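Local coordinates for Pab-dependent poly(a)-specific ribonuclease subunit PAN2 (Neurospora crassa, PDB 4CZW), which probably shortens mRNA poly(A) tails as the catalytic exonuclease subunit of the PAN2-PAN3 deadenylation complex, at residues V540-S552 against I560-I572. Residues are numbered along the deposited sequence; the frame is centred on the assembly and turned at random.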
loop_
_atom_site.group_PDB
_atom_site.type_symbol
_atom_site.label_atom_id
_atom_site.label_comp_id
_atom_site.label_asym_id
_atom_site.label_seq_id
_atom_site.Cartn_x
_atom_site.Cartn_y
_atom_site.Cartn_z
ATOM N N VAL A 540 -14.078 -9.596 -2.453
ATOM C CA VAL A 540 -14.463 -8.316 -1.869
ATOM C C VAL A 540 -14.857 -7.323 -2.959
ATOM O O VAL A 540 -15.895 -6.667 -2.867
ATOM C CB VAL A 540 -13.327 -7.715 -1.017
ATOM C CG1 VAL A 540 -13.668 -6.293 -0.594
ATOM C CG2 VAL A 540 -13.060 -8.584 0.199
ATOM N N ASN A 541 -14.029 -7.225 -3.994
ATOM C CA ASN A 541 -14.274 -6.286 -5.084
ATOM C C ASN A 541 -15.389 -6.734 -6.024
ATOM O O ASN A 541 -15.881 -5.945 -6.831
ATOM C CB ASN A 541 -12.990 -6.051 -5.880
ATOM C CG ASN A 541 -12.001 -5.171 -5.141
ATOM O OD1 ASN A 541 -12.156 -3.951 -5.091
ATOM N ND2 ASN A 541 -10.977 -5.787 -4.562
ATOM N N LEU A 542 -15.787 -7.998 -5.925
ATOM C CA LEU A 542 -16.929 -8.487 -6.687
ATOM C C LEU A 542 -18.229 -8.047 -6.020
ATOM O O LEU A 542 -19.295 -8.073 -6.635
ATOM C CB LEU A 542 -16.886 -10.011 -6.824
ATOM C CG LEU A 542 -15.901 -10.572 -7.852
ATOM C CD1 LEU A 542 -15.935 -12.092 -7.863
ATOM C CD2 LEU A 542 -16.200 -10.021 -9.236
ATOM N N GLY A 543 -18.127 -7.641 -4.757
ATOM C CA GLY A 543 -19.268 -7.130 -4.021
ATOM C C GLY A 543 -19.918 -8.158 -3.117
ATOM O O GLY A 543 -21.026 -7.947 -2.624
ATOM N N CYS A 544 -19.226 -9.271 -2.893
ATOM C CA CYS A 544 -19.763 -10.357 -2.079
ATOM C C CYS A 544 -19.966 -9.945 -0.626
ATOM O O CYS A 544 -19.284 -9.053 -0.119
ATOM C CB CYS A 544 -18.841 -11.577 -2.140
ATOM S SG CYS A 544 -18.670 -12.302 -3.780
ATOM N N LYS A 545 -20.912 -10.604 0.035
ATOM C CA LYS A 545 -21.183 -10.362 1.446
ATOM C C LYS A 545 -20.541 -11.448 2.300
ATOM O O LYS A 545 -20.890 -12.624 2.192
ATOM C CB LYS A 545 -22.690 -10.303 1.699
ATOM C CG LYS A 545 -23.410 -9.250 0.873
ATOM C CD LYS A 545 -24.918 -9.416 0.946
ATOM C CE LYS A 545 -25.619 -8.434 0.022
ATOM N NZ LYS A 545 -27.092 -8.653 -0.023
ATOM N N PHE A 546 -19.596 -11.051 3.145
ATOM C CA PHE A 546 -18.860 -11.999 3.973
ATOM C C PHE A 546 -19.594 -12.289 5.276
ATOM O O PHE A 546 -19.825 -11.389 6.085
ATOM C CB PHE A 546 -17.451 -11.476 4.260
ATOM C CG PHE A 546 -16.522 -11.558 3.080
ATOM C CD1 PHE A 546 -16.646 -10.677 2.020
ATOM C CD2 PHE A 546 -15.524 -12.517 3.035
ATOM C CE1 PHE A 546 -15.796 -10.752 0.934
ATOM C CE2 PHE A 546 -14.668 -12.596 1.953
ATOM C CZ PHE A 546 -14.804 -11.713 0.900
ATOM N N LEU A 547 -19.958 -13.552 5.471
ATOM C CA LEU A 547 -20.685 -13.976 6.661
ATOM C C LEU A 547 -19.771 -14.764 7.594
ATOM O O LEU A 547 -19.043 -15.653 7.156
ATOM C CB LEU A 547 -21.908 -14.813 6.267
ATOM C CG LEU A 547 -23.022 -15.045 7.294
ATOM C CD1 LEU A 547 -24.346 -15.278 6.579
ATOM C CD2 LEU A 547 -22.707 -16.220 8.209
ATOM N N GLY A 548 -19.811 -14.436 8.882
ATOM C CA GLY A 548 -18.989 -15.120 9.862
ATOM C C GLY A 548 -19.244 -14.656 11.283
ATOM O O GLY A 548 -20.166 -13.880 11.538
ATOM N N HIS A 549 -18.421 -15.132 12.210
ATOM C CA HIS A 549 -18.561 -14.776 13.617
ATOM C C HIS A 549 -17.301 -14.083 14.124
ATOM O O HIS A 549 -16.233 -14.691 14.181
ATOM C CB HIS A 549 -18.856 -16.018 14.458
ATOM C CG HIS A 549 -19.319 -15.713 15.849
ATOM N ND1 HIS A 549 -20.640 -15.467 16.155
ATOM C CD2 HIS A 549 -18.638 -15.612 17.014
ATOM C CE1 HIS A 549 -20.753 -15.230 17.449
ATOM N NE2 HIS A 549 -19.553 -15.311 17.994
ATOM N N GLY A 550 -17.433 -12.812 14.491
ATOM C CA GLY A 550 -16.302 -12.024 14.948
ATOM C C GLY A 550 -15.254 -11.863 13.863
ATOM O O GLY A 550 -14.069 -12.113 14.086
ATOM N N LEU A 551 -15.696 -11.435 12.685
ATOM C CA LEU A 551 -14.833 -11.359 11.509
ATOM C C LEU A 551 -13.776 -10.259 11.590
ATOM O O LEU A 551 -12.855 -10.225 10.775
ATOM C CB LEU A 551 -15.681 -11.154 10.252
ATOM C CG LEU A 551 -16.510 -12.353 9.787
ATOM C CD1 LEU A 551 -17.288 -12.006 8.530
ATOM C CD2 LEU A 551 -15.617 -13.560 9.550
ATOM N N SER A 552 -13.906 -9.365 12.565
ATOM C CA SER A 552 -12.967 -8.255 12.706
ATOM C C SER A 552 -11.560 -8.754 13.016
ATOM O O SER A 552 -10.572 -8.151 12.599
ATOM C CB SER A 552 -13.429 -7.287 13.798
ATOM O OG SER A 552 -13.330 -7.878 15.082
ATOM N N ILE A 560 -6.983 -7.224 5.453
ATOM C CA ILE A 560 -7.890 -6.768 4.410
ATOM C C ILE A 560 -8.970 -5.872 5.016
ATOM O O ILE A 560 -9.238 -5.933 6.217
ATOM C CB ILE A 560 -8.541 -7.961 3.674
ATOM C CG1 ILE A 560 -9.054 -7.539 2.294
ATOM C CG2 ILE A 560 -9.650 -8.580 4.515
ATOM C CD1 ILE A 560 -9.602 -8.682 1.475
ATOM N N GLN A 561 -9.570 -5.026 4.184
ATOM C CA GLN A 561 -10.647 -4.145 4.624
ATOM C C GLN A 561 -11.930 -4.444 3.857
ATOM O O GLN A 561 -11.951 -4.408 2.627
ATOM C CB GLN A 561 -10.252 -2.678 4.443
ATOM C CG GLN A 561 -9.141 -2.206 5.372
ATOM C CD GLN A 561 -9.629 -1.935 6.783
ATOM O OE1 GLN A 561 -10.826 -1.770 7.018
ATOM N NE2 GLN A 561 -8.700 -1.887 7.730
ATOM N N VAL A 562 -12.997 -4.744 4.590
ATOM C CA VAL A 562 -14.284 -5.047 3.977
ATOM C C VAL A 562 -15.345 -4.051 4.432
ATOM O O VAL A 562 -15.542 -3.858 5.633
ATOM C CB VAL A 562 -14.749 -6.479 4.314
ATOM C CG1 VAL A 562 -15.999 -6.830 3.523
ATOM C CG2 VAL A 562 -13.639 -7.480 4.034
ATOM N N PRO A 563 -16.026 -3.407 3.469
ATOM C CA PRO A 563 -17.094 -2.441 3.752
ATOM C C PRO A 563 -18.193 -3.031 4.635
ATOM O O PRO A 563 -18.474 -4.226 4.543
ATOM C CB PRO A 563 -17.633 -2.098 2.361
ATOM C CG PRO A 563 -16.482 -2.344 1.447
ATOM C CD PRO A 563 -15.763 -3.528 2.024
ATOM N N ARG A 564 -18.800 -2.195 5.473
ATOM C CA ARG A 564 -19.803 -2.645 6.436
ATOM C C ARG A 564 -20.989 -3.353 5.786
ATOM O O ARG A 564 -21.528 -4.309 6.344
ATOM C CB ARG A 564 -20.307 -1.462 7.266
ATOM C CG ARG A 564 -19.503 -1.198 8.528
ATOM C CD ARG A 564 -20.078 -0.033 9.318
ATOM N NE ARG A 564 -19.852 1.247 8.652
ATOM C CZ ARG A 564 -18.808 2.035 8.887
ATOM N NH1 ARG A 564 -17.891 1.676 9.775
ATOM N NH2 ARG A 564 -18.681 3.182 8.235
ATOM N N ASN A 565 -21.393 -2.887 4.610
ATOM C CA ASN A 565 -22.540 -3.469 3.920
ATOM C C ASN A 565 -22.197 -4.773 3.202
ATOM O O ASN A 565 -23.041 -5.356 2.523
ATOM C CB ASN A 565 -23.136 -2.464 2.928
ATOM C CG ASN A 565 -22.098 -1.881 1.987
ATOM O OD1 ASN A 565 -21.027 -2.452 1.785
ATOM N ND2 ASN A 565 -22.417 -0.732 1.402
ATOM N N GLN A 566 -20.954 -5.220 3.354
ATOM C CA GLN A 566 -20.531 -6.507 2.814
ATOM C C GLN A 566 -20.143 -7.454 3.945
ATOM O O GLN A 566 -19.552 -8.509 3.710
ATOM C CB GLN A 566 -19.362 -6.336 1.842
ATOM C CG GLN A 566 -19.699 -5.539 0.593
ATOM C CD GLN A 566 -18.549 -5.487 -0.393
ATOM O OE1 GLN A 566 -18.099 -4.409 -0.783
ATOM N NE2 GLN A 566 -18.070 -6.654 -0.808
ATOM N N VAL A 567 -20.478 -7.067 5.171
ATOM C CA VAL A 567 -20.169 -7.879 6.341
ATOM C C VAL A 567 -21.427 -8.297 7.095
ATOM O O VAL A 567 -22.189 -7.452 7.568
ATOM C CB VAL A 567 -19.238 -7.133 7.317
ATOM C CG1 VAL A 567 -19.019 -7.960 8.577
ATOM C CG2 VAL A 567 -17.914 -6.809 6.647
ATOM N N ILE A 568 -21.640 -9.604 7.198
ATOM C CA ILE A 568 -22.710 -10.144 8.027
ATOM C C ILE A 568 -22.096 -10.893 9.202
ATOM O O ILE A 568 -21.673 -12.041 9.068
ATOM C CB ILE A 568 -23.636 -11.083 7.233
ATOM C CG1 ILE A 568 -24.245 -10.345 6.039
ATOM C CG2 ILE A 568 -24.735 -11.631 8.130
ATOM C CD1 ILE A 568 -25.200 -11.187 5.222
ATOM N N ASP A 569 -22.036 -10.232 10.353
ATOM C CA ASP A 569 -21.376 -10.797 11.523
ATOM C C ASP A 569 -22.393 -11.238 12.572
ATOM O O ASP A 569 -23.157 -10.424 13.091
ATOM C CB ASP A 569 -20.398 -9.781 12.121
ATOM C CG ASP A 569 -19.346 -10.427 13.003
ATOM O OD1 ASP A 569 -19.689 -11.342 13.782
ATOM O OD2 ASP A 569 -18.169 -10.019 12.914
ATOM N N THR A 570 -22.387 -12.529 12.885
ATOM C CA THR A 570 -23.332 -13.098 13.839
ATOM C C THR A 570 -23.038 -12.663 15.273
ATOM O O THR A 570 -23.929 -12.669 16.122
ATOM C CB THR A 570 -23.336 -14.638 13.775
ATOM O OG1 THR A 570 -22.009 -15.132 13.989
ATOM C CG2 THR A 570 -23.834 -15.112 12.420
ATOM N N SER A 571 -21.791 -12.287 15.540
ATOM C CA SER A 571 -21.411 -11.822 16.871
ATOM C C SER A 571 -22.002 -10.445 17.137
ATOM O O SER A 571 -22.246 -10.072 18.282
ATOM C CB SER A 571 -19.889 -11.777 17.022
ATOM O OG SER A 571 -19.331 -10.722 16.257
ATOM N N ILE A 572 -22.227 -9.696 16.062
ATOM C CA ILE A 572 -22.820 -8.367 16.146
ATOM C C ILE A 572 -24.342 -8.462 16.153
ATOM O O ILE A 572 -25.020 -7.729 16.874
ATOM C CB ILE A 572 -22.365 -7.478 14.970
ATOM C CG1 ILE A 572 -20.842 -7.323 14.978
ATOM C CG2 ILE A 572 -23.044 -6.117 15.019
ATOM C CD1 ILE A 572 -20.309 -6.489 13.834
HETATM O O HOH W 1 -16.570 -8.198 14.079
#
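The carboxylate of Asp-569 grips the turn after strand 545-548 with both oxygens: OD1 accepts from Gly-550 N at 2.8 Å and OD2 from Leu-551 N at 2.9 Å, each on the syn side but out of the carboxylate plane, Leu-551 N by 33°. Asp-569 stands at the N-cap of helix 570-573, and OD1 takes the capping bond from Ser-571 N on its anti side; Ser-571 OG donates to it from above the plane, and a water bridges OD2 to Ser-552 N. A leucine here would probably leave the amides of Gly-550 and Leu-551 without their acceptors and the helix start uncapped. His-549 CG lies anti to the backbone N (chi1 -167°), which brings ND1 into a 2.6 Å hydrogen bond with Thr-570 OG1 in the ring plane, while Ser-571 CB makes a CH-pi contact over one ring face. At the far end, the Gln-566 amide spends both N-H groups on backbone carbonyls in nearly straight bonds, NE2 reaching Cys-544 O at 2.8 Å and Val-540 O at 3.0 Å, both acceptors close to the amide plane; Val-540 O also accepts from Gly-543 N in the Schellman turn. Strands 545-548 and 567-569 run parallel at 13°, joined by bonds such as Ile-568 N to Phe-546 O (2.8 Å). With helix 551-558 they form a beta-alpha-beta unit of the exonuclease domain, and Leu-551 borders Asp-554, a probable catalytic metal ligand. Leu-547 CG packs on Ile-568 CG2 at 3.9 Å beneath helix 604-623, whereas Val-540 CG2 meets Ile-560 CD1 at 3.7 Å and touches Val-562 CG2.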